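Local coordinates for uncharacterized protein (PDB 3FOJ) that is of unknown function but adopts a rhodanese-like fold, so it may belong among the sulfur-transfer proteins or related members of the phosphatase clan, at residues E39-P42 with M43-P47; G66-S69 with A70-V73; R25-Q28 with E29-G33. All coordinates share one frame; numbering follows the deposited sequence.

Contact 1 of 3, residues E39-P42 with M43-P47; sequences ETIP and MNSIP. With NA (sodium ion), chain B.
Ser45 doubles back on Pro42 and grips its carbonyl oxygen twice, in the turn by which the chain leaves strand 39-40, an outermost strand of the parallel sheet in this rhodanese-like domain. Ser45 N lies 2.8 Å from Pro42 O, closing the turn into the 3-10 segment 43-45, but it approaches from well above the carbonyl plane, 48° out of it. The hydroxyl takes the other approach: Ser45 OG donates to Pro42 O at 2.7 Å, in the carbonyl plane and on a lone pair. OG sits between the backbone N and the carbonyl carbon of its own residue (chi1 60°), a rotation that aims it back at the turn.

The tight part of the contact surrounds that hydroxyl. Pro42 CD and Ile41 CG2 each approach Ser45 OG to 3.4 Å, so carbon flanks the oxygen. Behind it, Ile41 CG2 meets Ile46 CD1 at 3.8 Å; the two buried isoleucines cross at about a right angle.

Met43, a selenomethionine, leaves the turn to lie against helix 67-77. Looser are Asn44, whose amide turns away from Pro42, and the sodium end. There Thr40 O holds a sodium ion at 2.5 Å, Thr40 OG1 and two waters also bind it, and one water donates to Glu39 OE1 at 2.5 Å. The chemistry is therefore divided: a carbonyl oxygen that accepts two hydrogen bonds, one from a hydroxyl flanked by carbon, fixes the turn, whereas the Glu39 carboxylate, linked to the ion through a water, may partly offset its charge.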
loop_
_atom_site.group_PDB
_atom_site.type_symbol
_atom_site.label_atom_id
_atom_site.label_comp_id
_atom_site.label_asym_id
_atom_site.label_seq_id
_atom_site.Cartn_x
_atom_site.Cartn_y
_atom_site.Cartn_z
ATOM N N GLU A 39 -4.526 5.329 -2.134
ATOM C CA GLU A 39 -4.483 5.640 -3.558
ATOM C C GLU A 39 -4.444 4.276 -4.247
ATOM O O GLU A 39 -3.698 3.391 -3.826
ATOM C CB GLU A 39 -3.208 6.415 -3.898
ATOM C CG GLU A 39 -3.130 6.879 -5.342
ATOM C CD GLU A 39 -4.034 8.067 -5.615
ATOM O OE1 GLU A 39 -5.223 8.012 -5.244
ATOM O OE2 GLU A 39 -3.554 9.055 -6.206
ATOM N N THR A 40 -5.241 4.098 -5.293
ATOM C CA THR A 40 -5.266 2.822 -5.997
ATOM C C THR A 40 -4.498 2.870 -7.318
ATOM O O THR A 40 -4.855 3.606 -8.232
ATOM C CB THR A 40 -6.719 2.356 -6.280
ATOM O OG1 THR A 40 -7.447 3.404 -6.931
ATOM C CG2 THR A 40 -7.434 1.993 -4.986
ATOM N N ILE A 41 -3.420 2.105 -7.407
ATOM C CA ILE A 41 -2.642 2.038 -8.639
ATOM C C ILE A 41 -2.302 0.565 -8.822
ATOM O O ILE A 41 -1.467 0.030 -8.102
ATOM C CB ILE A 41 -1.334 2.846 -8.546
ATOM C CG1 ILE A 41 -1.648 4.316 -8.258
ATOM C CG2 ILE A 41 -0.552 2.702 -9.855
ATOM C CD1 ILE A 41 -0.414 5.179 -8.042
ATOM N N PRO A 42 -2.951 -0.112 -9.784
ATOM C CA PRO A 42 -2.693 -1.536 -10.028
ATOM C C PRO A 42 -1.215 -1.854 -10.242
ATOM O O PRO A 42 -0.499 -1.095 -10.892
ATOM C CB PRO A 42 -3.536 -1.832 -11.265
ATOM C CG PRO A 42 -4.661 -0.844 -11.155
ATOM C CD PRO A 42 -3.944 0.410 -10.737
HETATM N N MSE A 43 -0.765 -2.983 -9.705
HETATM C CA MSE A 43 0.634 -3.382 -9.831
HETATM C C MSE A 43 1.175 -3.274 -11.254
HETATM O O MSE A 43 2.274 -2.757 -11.472
HETATM C CB MSE A 43 0.833 -4.816 -9.332
HETATM C CG MSE A 43 2.272 -5.308 -9.490
HETATM SE SE MSE A 43 2.584 -7.104 -8.844
HETATM C CE MSE A 43 2.066 -8.096 -10.417
ATOM N N ASN A 44 0.407 -3.769 -12.220
ATOM C CA ASN A 44 0.836 -3.738 -13.612
ATOM C C ASN A 44 1.150 -2.337 -14.119
ATOM O O ASN A 44 1.969 -2.165 -15.022
ATOM C CB ASN A 44 -0.237 -4.355 -14.513
ATOM C CG ASN A 44 0.223 -4.485 -15.951
ATOM O OD1 ASN A 44 1.106 -5.284 -16.256
ATOM N ND2 ASN A 44 -0.363 -3.685 -16.841
ATOM N N SER A 45 0.495 -1.336 -13.543
ATOM C CA SER A 45 0.691 0.042 -13.973
ATOM C C SER A 45 1.717 0.819 -13.163
ATOM O O SER A 45 1.988 1.974 -13.464
ATOM C CB SER A 45 -0.642 0.792 -13.937
ATOM O OG SER A 45 -1.176 0.804 -12.628
ATOM N N ILE A 46 2.288 0.199 -12.135
ATOM C CA ILE A 46 3.270 0.891 -11.308
ATOM C C ILE A 46 4.447 1.481 -12.105
ATOM O O ILE A 46 4.847 2.620 -11.867
ATOM C CB ILE A 46 3.783 -0.040 -10.170
ATOM C CG1 ILE A 46 2.725 -0.124 -9.059
ATOM C CG2 ILE A 46 5.118 0.469 -9.625
ATOM C CD1 ILE A 46 2.547 1.160 -8.257
ATOM N N PRO A 47 5.016 0.723 -13.059
ATOM C CA PRO A 47 6.142 1.260 -13.838
ATOM C C PRO A 47 5.843 2.554 -14.598
ATOM O O PRO A 47 6.742 3.365 -14.838
ATOM C CB PRO A 47 6.492 0.107 -14.771
ATOM C CG PRO A 47 6.194 -1.086 -13.925
ATOM C CD PRO A 47 4.858 -0.720 -13.309
HETATM NA NA NA B . -6.781 4.945 -8.984
HETATM O O HOH W 1 -6.830 6.804 -6.786
HETATM O O HOH W 2 -4.618 6.405 -9.617
#

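Contact 2 of 3, residues G66-S69 with A70-V73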
loop_
_atom_site.group_PDB
_atom_site.type_symbol
_atom_site.label_atom_id
_atom_site.label_comp_id
_atom_site.label_asym_id
_atom_site.label_seq_id
_atom_site.Cartn_x
_atom_site.Cartn_y
_atom_site.Cartn_z
ATOM N N GLY A 66 0.121 -9.850 0.285
ATOM C CA GLY A 66 1.410 -9.461 0.839
ATOM C C GLY A 66 2.651 -9.753 0.011
ATOM O O GLY A 66 3.698 -9.121 0.201
ATOM N N GLY A 67 2.549 -10.711 -0.902
ATOM C CA GLY A 67 3.684 -11.055 -1.741
ATOM C C GLY A 67 3.894 -10.073 -2.882
ATOM O O GLY A 67 5.002 -9.568 -3.075
ATOM N N ARG A 68 2.831 -9.800 -3.634
ATOM C CA ARG A 68 2.897 -8.874 -4.762
ATOM C C ARG A 68 3.280 -7.469 -4.318
ATOM O O ARG A 68 3.986 -6.756 -5.035
ATOM C CB ARG A 68 1.552 -8.827 -5.488
ATOM C CG ARG A 68 1.141 -10.147 -6.111
ATOM C CD ARG A 68 -0.273 -10.073 -6.662
ATOM N NE ARG A 68 -0.724 -11.363 -7.177
ATOM C CZ ARG A 68 -1.977 -11.632 -7.528
ATOM N NH1 ARG A 68 -2.914 -10.699 -7.420
ATOM N NH2 ARG A 68 -2.296 -12.835 -7.985
ATOM N N SER A 69 2.809 -7.066 -3.142
ATOM C CA SER A 69 3.137 -5.745 -2.628
ATOM C C SER A 69 4.634 -5.669 -2.336
ATOM O O SER A 69 5.261 -4.634 -2.548
ATOM C CB SER A 69 2.328 -5.450 -1.362
ATOM O OG SER A 69 2.450 -6.509 -0.434
ATOM N N ALA A 70 5.207 -6.772 -1.864
ATOM C CA ALA A 70 6.632 -6.803 -1.566
ATOM C C ALA A 70 7.427 -6.631 -2.857
ATOM O O ALA A 70 8.489 -6.007 -2.865
ATOM C CB ALA A 70 7.005 -8.119 -0.892
ATOM N N GLN A 71 6.905 -7.199 -3.942
ATOM C CA GLN A 71 7.545 -7.099 -5.249
ATOM C C GLN A 71 7.550 -5.638 -5.669
ATOM O O GLN A 71 8.552 -5.121 -6.168
ATOM C CB GLN A 71 6.780 -7.933 -6.279
ATOM C CG GLN A 71 6.963 -9.433 -6.113
ATOM C CD GLN A 71 6.077 -10.231 -7.046
ATOM O OE1 GLN A 71 4.973 -10.637 -6.679
ATOM N NE2 GLN A 71 6.549 -10.451 -8.267
ATOM N N VAL A 72 6.418 -4.972 -5.458
ATOM C CA VAL A 72 6.291 -3.562 -5.795
ATOM C C VAL A 72 7.242 -2.714 -4.947
ATOM O O VAL A 72 7.834 -1.760 -5.445
ATOM C CB VAL A 72 4.836 -3.074 -5.597
ATOM C CG1 VAL A 72 4.764 -1.558 -5.705
ATOM C CG2 VAL A 72 3.937 -3.712 -6.643
ATOM N N VAL A 73 7.385 -3.057 -3.669
ATOM C CA VAL A 73 8.278 -2.312 -2.791
ATOM C C VAL A 73 9.713 -2.384 -3.311
ATOM O O VAL A 73 10.391 -1.367 -3.395
ATOM C CB VAL A 73 8.211 -2.846 -1.340
ATOM C CG1 VAL A 73 9.318 -2.220 -0.485
ATOM C CG2 VAL A 73 6.847 -2.513 -0.742
#
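Gln71 folds its side chain back over the first turn of helix 67-77 toward Arg68: with CG beside the backbone N (chi1 -73°) and CD continuing extended, the amide oxygen comes down on the neighbouring backbone, Gln71 OE1 lying 3.3 Å from Arg68 CA. The two valines share another rotation. Each turns CG2 beside its backbone N, with CG1 anti to that N (chi1 170° in both), which directs CG2 at a carbonyl one turn earlier: Val73 CG2 is 3.2 Å from Ser69 O, and Val72 CG2 is 3.4 Å from Arg68 O.

Those carbonyls are already engaged in the helix. Val73 N donates to Ser69 O at 2.9 Å and Val72 N to Arg68 O at 3.0 Å, while Gln71 N reaches Gly67 O at 3.2 Å. The bond from Ala70 N to Gly66 O is weak, being 3.5 Å long, so the bonding tightens from the first turn onward.

Side chains on the buried side face the sheet. Val72 and Val73 pack on Ile61 of strand 58-62, and Ser69 OG is hydrogen-bonded to OD1 of Asn85, while ND2 of the same amide binds Gly66 O. Of the Arg68 side chain, CB and CG alone come near Gln71 OE1, and the guanidinium and amide planes stand 62° apart.

Helix 67-77 follows the loop that holds the active site in rhodaneses and carries Cys63 here, touched by Ser69; whether it is catalytic is not established. Asn85 ties the helix start to the next strand, implying a fixed N-terminal end whose dipole would probably lend positive potential to that loop.

Contact 3 of 3, residues R25-Q28 with E29-G33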
loop_
_atom_site.group_PDB
_atom_site.type_symbol
_atom_site.label_atom_id
_atom_site.label_comp_id
_atom_site.label_asym_id
_atom_site.label_seq_id
_atom_site.Cartn_x
_atom_site.Cartn_y
_atom_site.Cartn_z
ATOM N N ARG A 25 -3.962 -3.656 -5.817
ATOM C CA ARG A 25 -4.834 -4.730 -6.290
ATOM C C ARG A 25 -5.528 -4.272 -7.573
ATOM O O ARG A 25 -5.366 -3.128 -7.995
ATOM C CB ARG A 25 -5.888 -5.063 -5.234
ATOM C CG ARG A 25 -5.328 -5.627 -3.928
ATOM C CD ARG A 25 -6.444 -5.829 -2.910
ATOM N NE ARG A 25 -7.067 -4.557 -2.562
ATOM C CZ ARG A 25 -8.245 -4.424 -1.962
ATOM N NH1 ARG A 25 -8.955 -5.498 -1.632
ATOM N NH2 ARG A 25 -8.715 -3.211 -1.701
ATOM N N THR A 26 -6.301 -5.160 -8.191
ATOM C CA THR A 26 -7.007 -4.792 -9.414
ATOM C C THR A 26 -8.338 -4.116 -9.087
ATOM O O THR A 26 -8.826 -4.197 -7.959
ATOM C CB THR A 26 -7.258 -6.020 -10.324
ATOM O OG1 THR A 26 -8.019 -7.005 -9.617
ATOM C CG2 THR A 26 -5.936 -6.624 -10.773
ATOM N N ASP A 27 -8.909 -3.448 -10.085
ATOM C CA ASP A 27 -10.166 -2.716 -9.951
ATOM C C ASP A 27 -11.317 -3.425 -9.229
ATOM O O ASP A 27 -11.866 -2.886 -8.267
ATOM C CB ASP A 27 -10.639 -2.268 -11.340
ATOM C CG ASP A 27 -11.914 -1.447 -11.290
ATOM O OD1 ASP A 27 -12.949 -1.967 -10.817
ATOM O OD2 ASP A 27 -11.885 -0.279 -11.729
ATOM N N GLN A 28 -11.697 -4.613 -9.689
ATOM C CA GLN A 28 -12.806 -5.325 -9.060
ATOM C C GLN A 28 -12.530 -5.634 -7.593
ATOM O O GLN A 28 -13.453 -5.708 -6.784
ATOM C CB GLN A 28 -13.121 -6.619 -9.816
ATOM C CG GLN A 28 -14.299 -7.407 -9.240
ATOM C CD GLN A 28 -15.639 -6.698 -9.387
ATOM O OE1 GLN A 28 -16.651 -7.143 -8.836
ATOM N NE2 GLN A 28 -15.655 -5.598 -10.133
ATOM N N GLU A 29 -11.257 -5.816 -7.251
ATOM C CA GLU A 29 -10.884 -6.101 -5.873
ATOM C C GLU A 29 -11.041 -4.855 -5.004
ATOM O O GLU A 29 -11.594 -4.922 -3.905
ATOM C CB GLU A 29 -9.441 -6.606 -5.811
ATOM C CG GLU A 29 -9.245 -7.968 -6.460
ATOM C CD GLU A 29 -7.796 -8.413 -6.463
ATOM O OE1 GLU A 29 -7.003 -7.862 -7.256
ATOM O OE2 GLU A 29 -7.447 -9.312 -5.668
ATOM N N THR A 30 -10.559 -3.715 -5.494
ATOM C CA THR A 30 -10.674 -2.482 -4.729
ATOM C C THR A 30 -12.139 -2.061 -4.659
ATOM O O THR A 30 -12.539 -1.323 -3.757
ATOM C CB THR A 30 -9.830 -1.332 -5.338
ATOM O OG1 THR A 30 -10.252 -1.070 -6.684
ATOM C CG2 THR A 30 -8.349 -1.697 -5.330
ATOM N N ALA A 31 -12.936 -2.549 -5.607
ATOM C CA ALA A 31 -14.361 -2.243 -5.642
ATOM C C ALA A 31 -15.063 -2.819 -4.411
ATOM O O ALA A 31 -16.158 -2.385 -4.049
ATOM C CB ALA A 31 -14.987 -2.807 -6.917
HETATM N N MSE A 32 -14.437 -3.803 -3.773
HETATM C CA MSE A 32 -15.015 -4.417 -2.580
HETATM C C MSE A 32 -14.691 -3.610 -1.319
HETATM O O MSE A 32 -15.159 -3.927 -0.225
HETATM C CB MSE A 32 -14.511 -5.856 -2.423
HETATM C CG MSE A 32 -14.875 -6.768 -3.591
HETATM SE SE MSE A 32 -16.791 -6.961 -3.868
HETATM C CE MSE A 32 -17.040 -5.595 -5.206
ATOM N N GLY A 33 -13.886 -2.562 -1.474
ATOM C CA GLY A 33 -13.542 -1.735 -0.332
ATOM C C GLY A 33 -12.059 -1.477 -0.166
ATOM O O GLY A 33 -11.242 -2.382 -0.329
HETATM O O HOH W 3 -11.543 -5.117 -0.503
#
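Thr26 meets Glu29, and Arg25 meets Gly33, through hydrogen bonds that use side chains. Glu29 OE1 accepts from Thr26 OG1 at 2.7 Å and from Thr26 N at 2.9 Å, the two donors arriving from opposite faces of the carboxylate plane. Thr26 occupies the N-cap position, and the bond from its N is the one a capping box would use, but the return bond from the Thr26 side chain is missing, so no box forms. Arg25 NH2 reaches Gly33 O at 3.0 Å, with the acceptor 1° from the guanidinium plane, and a water in that plane joins Arg25 NH1 to Gly33 O.

Backbone bonds build the short helix: Thr30 N to Thr26 O at 3.1 Å and Ala31 N to Asp27 O at 2.9 Å. Asp27 O also accepts Thr30 OG1, whose chi1 of 59° turns the hydroxyl back along the helix.

In face contact, the Arg25 guanidinium meets the Glu29-Thr30 peptide, tilted against it, with Thr30 N 4.2 Å above its plane over the centre.

Helix 27-30 forms the surface crossover from strand 20-23 to strand 39-40; it closes in a type I turn from Thr30 to Gly33, where Gly33 has positive phi, and Arg25 bridges Asp23 to the Gly33 carbonyl.

In the fold
Contacts 1 and 2 are partly buried, the valines of contact 2 facing the sheet, whereas contact 3 lies at the surface, about 17 Å from contact 2 between centres and not touching it. Contact 1 meets both: Met43 CG packs on Val72 CG2 at 3.7 Å, and Thr40 CG2 rests 3.8 Å from Thr30 CG2. Strand 39-40, which contact 1 leaves, is also where the crossover of contact 3 arrives; contact 2 belongs to the crossover between strands 58-62 and 82-86. Chemistry follows place: a hydroxyl-gripped turn and a sodium site in contact 1, backbone bonds and valine packing in contact 2, carboxylate and guanidinium bonds in contact 3.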